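Local coordinates for lipoprotein (Clostridium difficile, PDB 4OTE) that probably binds methionine outside the membrane for uptake, as an NlpA-family substrate-binding lipoprotein, and also binds zinc ions, at residues K95-F100 / N186-A191; T129-D134 / D141-P146. All coordinates share one frame; numbering follows the deposited sequence.

Contact 1: K95-F100 / N186-A191. With ZN (zinc ion), chain K; ZN (zinc ion), chain E.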
ATOM      1  N   LYS A  95       0.881  23.770   1.291  1.00 47.90           N
ATOM      2  CA  LYS A  95      -0.485  23.246   1.212  1.00 49.08           C
ATOM      3  C   LYS A  95      -0.903  22.853  -0.209  1.00 46.16           C
ATOM      4  O   LYS A  95      -1.892  22.148  -0.386  1.00 46.10           O
ATOM      5  CB  LYS A  95      -1.479  24.265   1.773  1.00 53.59           C
ATOM      6  CG  LYS A  95      -1.240  24.632   3.232  1.00 59.37           C
ATOM      7  CD  LYS A  95      -2.546  24.799   4.002  1.00 65.12           C
ATOM      8  CE  LYS A  95      -3.099  23.452   4.447  1.00 69.08           C
ATOM      9  NZ  LYS A  95      -4.455  23.556   5.052  1.00 73.40           N
ATOM     10  N   SER A  96      -0.164  23.317  -1.213  1.00 44.70           N
ATOM     11  CA  SER A  96      -0.459  22.996  -2.606  1.00 41.97           C
ATOM     12  C   SER A  96       0.825  22.645  -3.341  1.00 41.89           C
ATOM     13  O   SER A  96       1.889  23.180  -3.023  1.00 42.90           O
ATOM     14  CB  SER A  96      -1.130  24.192  -3.288  1.00 42.66           C
ATOM     15  OG  SER A  96      -1.368  23.952  -4.668  1.00 40.78           O
ATOM     16  N   VAL A  97       0.722  21.755  -4.328  1.00 41.01           N
ATOM     17  CA  VAL A  97       1.863  21.434  -5.195  1.00 42.47           C
ATOM     18  C   VAL A  97       2.282  22.638  -6.040  1.00 43.27           C
ATOM     19  O   VAL A  97       3.402  22.680  -6.539  1.00 45.16           O
ATOM     20  CB  VAL A  97       1.597  20.227  -6.132  1.00 42.23           C
ATOM     21  CG1 VAL A  97       1.246  18.988  -5.328  1.00 39.73           C
ATOM     22  CG2 VAL A  97       0.508  20.541  -7.151  1.00 42.66           C
ATOM     23  N   ASP A  98       1.385  23.615  -6.190  1.00 43.49           N
ATOM     24  CA  ASP A  98       1.712  24.878  -6.856  1.00 45.29           C
ATOM     25  C   ASP A  98       2.804  25.680  -6.136  1.00 45.98           C
ATOM     26  O   ASP A  98       3.419  26.556  -6.742  1.00 45.46           O
ATOM     27  CB  ASP A  98       0.461  25.761  -6.987  1.00 46.90           C
ATOM     28  CG  ASP A  98      -0.597  25.161  -7.900  1.00 48.13           C
ATOM     29  OD1 ASP A  98      -0.251  24.303  -8.740  1.00 48.38           O
ATOM     30  OD2 ASP A  98      -1.778  25.551  -7.778  1.00 46.73           O
ATOM     31  N   GLU A  99       3.033  25.388  -4.855  1.00 45.47           N
ATOM     32  CA  GLU A  99       3.979  26.151  -4.038  1.00 47.06           C
ATOM     33  C   GLU A  99       5.417  25.614  -4.067  1.00 48.18           C
ATOM     34  O   GLU A  99       6.287  26.164  -3.393  1.00 48.59           O
ATOM     35  CB  GLU A  99       3.473  26.226  -2.593  1.00 47.17           C
ATOM     36  CG  GLU A  99       2.122  26.919  -2.472  1.00 48.85           C
ATOM     37  CD  GLU A  99       1.664  27.095  -1.035  1.00 49.54           C
ATOM     38  OE1 GLU A  99       1.440  26.080  -0.342  1.00 48.48           O
ATOM     39  OE2 GLU A  99       1.502  28.256  -0.602  1.00 50.10           O
ATOM     40  N   PHE A 100       5.671  24.552  -4.837  1.00 48.65           N
ATOM     41  CA  PHE A 100       7.039  24.052  -5.009  1.00 50.95           C
ATOM     42  C   PHE A 100       7.917  25.111  -5.683  1.00 54.05           C
ATOM     43  O   PHE A 100       7.462  25.830  -6.572  1.00 54.13           O
ATOM     44  CB  PHE A 100       7.075  22.743  -5.820  1.00 49.25           C
ATOM     45  CG  PHE A 100       6.772  21.507  -5.006  1.00 47.31           C
ATOM     46  CD1 PHE A 100       7.564  21.162  -3.915  1.00 46.32           C
ATOM     47  CD2 PHE A 100       5.706  20.680  -5.340  1.00 45.58           C
ATOM     48  CE1 PHE A 100       7.287  20.030  -3.166  1.00 45.38           C
ATOM     49  CE2 PHE A 100       5.426  19.543  -4.594  1.00 44.91           C
ATOM     50  CZ  PHE A 100       6.218  19.218  -3.507  1.00 44.28           C
ATOM     51  N   ASN A 186      -2.708  17.481   6.071  1.00 42.47           N
ATOM     52  CA  ASN A 186      -1.347  17.612   5.536  1.00 40.51           C
ATOM     53  C   ASN A 186      -1.074  16.994   4.162  1.00 38.07           C
ATOM     54  O   ASN A 186       0.055  17.046   3.675  1.00 37.79           O
ATOM     55  CB  ASN A 186      -0.359  17.050   6.562  1.00 41.18           C
ATOM     56  CG  ASN A 186      -0.139  17.998   7.718  1.00 43.33           C
ATOM     57  OD1 ASN A 186      -0.705  17.828   8.796  1.00 44.37           O
ATOM     58  ND2 ASN A 186       0.656  19.033   7.484  1.00 43.99           N
ATOM     59  N   GLY A 187      -2.095  16.419   3.536  1.00 36.46           N
ATOM     60  CA  GLY A 187      -1.955  15.867   2.195  1.00 34.53           C
ATOM     61  C   GLY A 187      -2.137  16.961   1.164  1.00 35.09           C
ATOM     62  O   GLY A 187      -3.046  17.778   1.285  1.00 36.14           O
ATOM     63  N   ILE A 188      -1.268  16.992   0.157  1.00 35.01           N
ATOM     64  CA  ILE A 188      -1.358  17.993  -0.910  1.00 35.48           C
ATOM     65  C   ILE A 188      -1.650  17.382  -2.286  1.00 35.04           C
ATOM     66  O   ILE A 188      -1.898  18.097  -3.246  1.00 36.86           O
ATOM     67  CB  ILE A 188      -0.083  18.870  -0.978  1.00 36.65           C
ATOM     68  CG1 ILE A 188       1.139  18.061  -1.419  1.00 37.08           C
ATOM     69  CG2 ILE A 188       0.183  19.522   0.373  1.00 36.96           C
ATOM     70  CD1 ILE A 188       2.382  18.909  -1.614  1.00 38.63           C
ATOM     71  N   TYR A 189      -1.620  16.059  -2.376  1.00 34.91           N
ATOM     72  CA  TYR A 189      -1.903  15.367  -3.624  1.00 33.82           C
ATOM     73  C   TYR A 189      -2.197  13.910  -3.322  1.00 33.18           C
ATOM     74  O   TYR A 189      -1.489  13.279  -2.534  1.00 31.84           O
ATOM     75  CB  TYR A 189      -0.718  15.476  -4.592  1.00 34.71           C
ATOM     76  CG  TYR A 189      -0.800  14.530  -5.771  1.00 33.94           C
ATOM     77  CD1 TYR A 189      -1.574  14.840  -6.885  1.00 34.08           C
ATOM     78  CD2 TYR A 189      -0.113  13.321  -5.764  1.00 33.56           C
ATOM     79  CE1 TYR A 189      -1.655  13.977  -7.964  1.00 33.88           C
ATOM     80  CE2 TYR A 189      -0.193  12.447  -6.835  1.00 34.12           C
ATOM     81  CZ  TYR A 189      -0.961  12.781  -7.935  1.00 34.48           C
ATOM     82  OH  TYR A 189      -1.036  11.909  -8.997  1.00 35.43           O
ATOM     83  N   THR A 190      -3.255  13.394  -3.938  1.00 33.15           N
ATOM     84  CA  THR A 190      -3.599  11.984  -3.861  1.00 31.73           C
ATOM     85  C   THR A 190      -3.526  11.409  -5.266  1.00 31.20           C
ATOM     86  O   THR A 190      -3.990  12.037  -6.220  1.00 30.40           O
ATOM     87  CB  THR A 190      -5.015  11.790  -3.295  1.00 32.05           C
ATOM     88  OG1 THR A 190      -5.143  12.521  -2.071  1.00 32.18           O
ATOM     89  CG2 THR A 190      -5.302  10.315  -3.030  1.00 30.85           C
ATOM     90  N   ALA A 191      -2.942  10.220  -5.390  1.00 30.23           N
ATOM     91  CA  ALA A 191      -2.763   9.585  -6.696  1.00 31.87           C
ATOM     92  C   ALA A 191      -4.098   9.100  -7.256  1.00 31.52           C
ATOM     93  O   ALA A 191      -5.037   8.854  -6.497  1.00 30.22           O
ATOM     94  CB  ALA A 191      -1.780   8.427  -6.594  1.00 32.89           C
TER
HETATM   95 ZN    ZN K 309      -2.530  23.563  -9.640  0.88 91.21          ZN
HETATM   96 ZN    ZN E 303       0.403  28.343   0.870  0.57 27.19          ZN
HETATM   97  O   HOH W   1      -1.835  20.536  -4.345  1.00 36.38           O
HETATM   98  O   HOH W   2      -3.506  25.247  -9.912  1.00 55.81           O
HETATM   99  O   HOH W   3      -1.472  21.265  -9.889  1.00 63.93           O
HETATM  100  O   HOH W   4      -1.428  23.793 -11.317  1.00 58.89           O
HETATM  101  O   HOH W   5      -4.313  21.899 -10.371  1.00 68.56           O

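Contact 2: T129-D134 / D141-P146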
ATOM      1  N   THR A 129       9.368  16.132 -16.504  1.00 61.61           N
ATOM      2  CA  THR A 129       9.152  15.274 -17.670  1.00 62.46           C
ATOM      3  C   THR A 129      10.123  14.097 -17.667  1.00 64.12           C
ATOM      4  O   THR A 129      11.274  14.227 -17.244  1.00 66.82           O
ATOM      5  CB  THR A 129       9.297  16.054 -18.995  1.00 63.59           C
ATOM      6  OG1 THR A 129      10.632  16.557 -19.122  1.00 64.56           O
ATOM      7  CG2 THR A 129       8.307  17.207 -19.053  1.00 61.93           C
ATOM      8  N   LEU A 130       9.642  12.953 -18.149  1.00 67.11           N
ATOM      9  CA  LEU A 130      10.415  11.711 -18.180  1.00 68.58           C
ATOM     10  C   LEU A 130      10.422  11.143 -19.599  1.00 70.82           C
ATOM     11  O   LEU A 130       9.621  11.564 -20.435  1.00 72.13           O
ATOM     12  CB  LEU A 130       9.793  10.697 -17.218  1.00 67.08           C
ATOM     13  CG  LEU A 130       9.840  11.067 -15.731  1.00 65.80           C
ATOM     14  CD1 LEU A 130       8.739  10.359 -14.954  1.00 63.28           C
ATOM     15  CD2 LEU A 130      11.210  10.754 -15.148  1.00 66.27           C
ATOM     16  N   PRO A 131      11.332  10.192 -19.886  1.00 74.06           N
ATOM     17  CA  PRO A 131      11.306   9.540 -21.199  1.00 78.45           C
ATOM     18  C   PRO A 131      10.049   8.693 -21.407  1.00 81.30           C
ATOM     19  O   PRO A 131       9.490   8.168 -20.443  1.00 79.04           O
ATOM     20  CB  PRO A 131      12.564   8.659 -21.188  1.00 76.82           C
ATOM     21  CG  PRO A 131      12.924   8.502 -19.751  1.00 74.32           C
ATOM     22  CD  PRO A 131      12.514   9.789 -19.106  1.00 74.02           C
ATOM     23  N   LYS A 132       9.618   8.572 -22.661  1.00 87.81           N
ATOM     24  CA  LYS A 132       8.402   7.826 -23.000  1.00 90.60           C
ATOM     25  C   LYS A 132       8.610   6.318 -22.853  1.00 92.26           C
ATOM     26  O   LYS A 132       9.742   5.830 -22.888  1.00 94.71           O
ATOM     27  CB  LYS A 132       7.943   8.152 -24.429  1.00 94.20           C
ATOM     28  CG  LYS A 132       7.131   9.433 -24.557  1.00 95.78           C
ATOM     29  CD  LYS A 132       7.925  10.664 -24.148  1.00 98.02           C
ATOM     30  CE  LYS A 132       7.174  11.949 -24.462  1.00100.53           C
ATOM     31  NZ  LYS A 132       7.376  12.388 -25.871  1.00103.37           N
ATOM     32  N   GLY A 133       7.505   5.592 -22.692  1.00 91.38           N
ATOM     33  CA  GLY A 133       7.533   4.142 -22.506  1.00 90.92           C
ATOM     34  C   GLY A 133       6.835   3.732 -21.223  1.00 90.17           C
ATOM     35  O   GLY A 133       6.059   4.503 -20.655  1.00 90.15           O
ATOM     36  N   ASP A 134       7.106   2.510 -20.773  1.00 94.39           N
ATOM     37  CA  ASP A 134       6.543   1.993 -19.519  1.00 92.70           C
ATOM     38  C   ASP A 134       7.592   1.323 -18.616  1.00 86.72           C
ATOM     39  O   ASP A 134       7.238   0.621 -17.667  1.00 83.69           O
ATOM     40  CB  ASP A 134       5.387   1.025 -19.816  1.00 98.21           C
ATOM     41  CG  ASP A 134       5.820  -0.191 -20.629  1.00107.19           C
ATOM     42  OD1 ASP A 134       6.807  -0.094 -21.393  1.00112.53           O
ATOM     43  OD2 ASP A 134       5.163  -1.247 -20.510  1.00113.67           O
ATOM     44  N   ASP A 141      16.775   9.941 -14.664  1.00 62.75           N
ATOM     45  CA  ASP A 141      16.114   9.964 -15.973  1.00 63.48           C
ATOM     46  C   ASP A 141      15.225  11.189 -16.202  1.00 62.69           C
ATOM     47  O   ASP A 141      14.545  11.278 -17.223  1.00 61.82           O
ATOM     48  CB  ASP A 141      15.276   8.695 -16.145  1.00 62.92           C
ATOM     49  CG  ASP A 141      16.063   7.434 -15.847  1.00 64.70           C
ATOM     50  OD1 ASP A 141      17.223   7.338 -16.303  1.00 67.61           O
ATOM     51  OD2 ASP A 141      15.525   6.544 -15.152  1.00 62.73           O
ATOM     52  N   ILE A 142      15.226  12.132 -15.263  1.00 62.74           N
ATOM     53  CA  ILE A 142      14.402  13.333 -15.389  1.00 64.15           C
ATOM     54  C   ILE A 142      14.932  14.219 -16.512  1.00 69.07           C
ATOM     55  O   ILE A 142      16.077  14.671 -16.466  1.00 72.11           O
ATOM     56  CB  ILE A 142      14.349  14.130 -14.066  1.00 62.63           C
ATOM     57  CG1 ILE A 142      13.571  13.335 -13.007  1.00 59.22           C
ATOM     58  CG2 ILE A 142      13.704  15.496 -14.281  1.00 62.03           C
ATOM     59  CD1 ILE A 142      13.734  13.856 -11.597  1.00 57.40           C
ATOM     60  N   ILE A 143      14.095  14.462 -17.519  1.00 72.11           N
ATOM     61  CA  ILE A 143      14.474  15.303 -18.652  1.00 74.14           C
ATOM     62  C   ILE A 143      14.375  16.774 -18.250  1.00 76.03           C
ATOM     63  O   ILE A 143      15.393  17.455 -18.151  1.00 79.14           O
ATOM     64  CB  ILE A 143      13.616  14.999 -19.902  1.00 74.49           C
ATOM     65  CG1 ILE A 143      13.855  13.552 -20.355  1.00 74.21           C
ATOM     66  CG2 ILE A 143      13.941  15.966 -21.035  1.00 75.79           C
ATOM     67  CD1 ILE A 143      12.948  13.089 -21.475  1.00 74.53           C
ATOM     68  N   GLU A 144      13.157  17.255 -18.010  1.00 75.84           N
ATOM     69  CA  GLU A 144      12.950  18.629 -17.554  1.00 77.10           C
ATOM     70  C   GLU A 144      12.524  18.661 -16.089  1.00 74.35           C
ATOM     71  O   GLU A 144      11.754  17.814 -15.636  1.00 76.45           O
ATOM     72  CB  GLU A 144      11.910  19.342 -18.417  1.00 80.86           C
ATOM     73  CG  GLU A 144      12.264  19.372 -19.895  1.00 86.39           C
ATOM     74  CD  GLU A 144      11.367  20.294 -20.698  1.00 90.28           C
ATOM     75  OE1 GLU A 144      10.155  20.358 -20.404  1.00 87.53           O
ATOM     76  OE2 GLU A 144      11.879  20.952 -21.630  1.00 99.93           O
ATOM     77  N   ASN A 145      13.036  19.652 -15.363  1.00 71.83           N
ATOM     78  CA  ASN A 145      12.787  19.801 -13.935  1.00 67.84           C
ATOM     79  C   ASN A 145      12.730  21.297 -13.592  1.00 69.19           C
ATOM     80  O   ASN A 145      13.606  21.811 -12.898  1.00 71.30           O
ATOM     81  CB  ASN A 145      13.889  19.089 -13.139  1.00 64.24           C
ATOM     82  CG  ASN A 145      13.587  18.998 -11.650  1.00 59.39           C
ATOM     83  OD1 ASN A 145      12.615  19.574 -11.156  1.00 56.65           O
ATOM     84  ND2 ASN A 145      14.434  18.278 -10.925  1.00 56.53           N
ATOM     85  N   PRO A 146      11.686  21.995 -14.080  1.00 71.11           N
ATOM     86  CA  PRO A 146      11.602  23.458 -13.974  1.00 74.28           C
ATOM     87  C   PRO A 146      11.958  24.013 -12.598  1.00 75.76           C
ATOM     88  O   PRO A 146      12.754  24.946 -12.500  1.00 80.32           O
ATOM     89  CB  PRO A 146      10.128  23.761 -14.302  1.00 71.96           C
ATOM     90  CG  PRO A 146       9.422  22.446 -14.292  1.00 70.07           C
ATOM     91  CD  PRO A 146      10.457  21.431 -14.662  1.00 70.99           C
TER

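Contact 1: K95-F100 / N186-A191
I188 meets the 95-100 loop with both branches of its side chain. Its CG2 lies 3.4 Å from the carbonyl oxygen K95 O, while its CD1 comes within 3.9 Å of V97 CG1. With chi1 at 67°, CG1 of I188 sits between its own backbone N and carbonyl carbon, and the extended branch brings CD1 against V97 and, obliquely, to CZ of the F100 ring. V97 CG1 also touches Y189 CB at 4.1 Å, and the Y189 side chain packs on Y121 and S124 of helix 112-124. The polar link is a water that accepts from V97 N and donates to I188 O, the latter at 2.7 Å. I188 belongs to strand 187-190, an outermost strand of the five-stranded mixed sheet, paired antiparallel with 88-90; the 95-100 loop, which follows strand 88-90, lies beside it. The loop holds its own shape: S96 OG accepts from D98 N at 3.2 Å, an ST turn, and E99 OE1 accepts from K95 N at 2.9 Å and weakly from S96 N. D98 OD1 binds one zinc ion, at a long 2.6 Å, with four waters; E99 OE2 and one atom from elsewhere in the structure bind another.

Contact 2: T129-D134 / D141-P146
T129 is gripped through three polar atoms. Its N donates to E144 O at 3.0 Å, and its carbonyl O accepts from I143 N at 2.8 Å. The third bond uses the side chain: T129 OG1 accepts from E144 N at 2.8 Å, with an N-H...O angle of 142°. A chi1 of 63° makes this possible by setting OG1 between the backbone N and the carbonyl carbon of its own residue, against CB of E144 as well. The glutamate chain then crosses the threonine at a slant, and T129 CG2 approaches E144 OE1. Farther along, I143 reaches across with its CD1, which lies 3.7 Å from P131 N and 4.1 Å from P131 CD. The same proline CD rests 3.1 Å from D141 O, and L130, which is buried, packs its CD2 on I142 CG1 at 4.1 Å. The two runs have no regular secondary structure; where they touch, 129-131 and 141-144 run about 140° apart, in a short loop-to-loop pairing. L130 also lies on L119 and R120 of helix 112-124. L130 N donates to E123 OE2 and P131 O accepts from R120 NH2, so the 129-134 side is tied to that helix, ahead of strand 150-154.

How the contacts relate
From the N terminus the chain first runs through strands of the seven-stranded sheet and the helices between them, then enters the five-stranded one with strand 88-90. Segment 95-100 follows in the loop before strand 105-109, and contact 1 closes only after 85 intervening residues, when strand 187-190 arrives. Contact 2 is nested inside that span: beyond helix 112-124, segment 129-134 is met by 141-146 after six residues. The two do not touch; their centres are 20 Å apart and their nearest atoms about 8 Å. Contact 1 brings its loop to one edge of the five-stranded sheet, whereas contact 2 precedes 150-154, the strand at the other edge; the chain then goes on to strand 199-204 of the larger sheet.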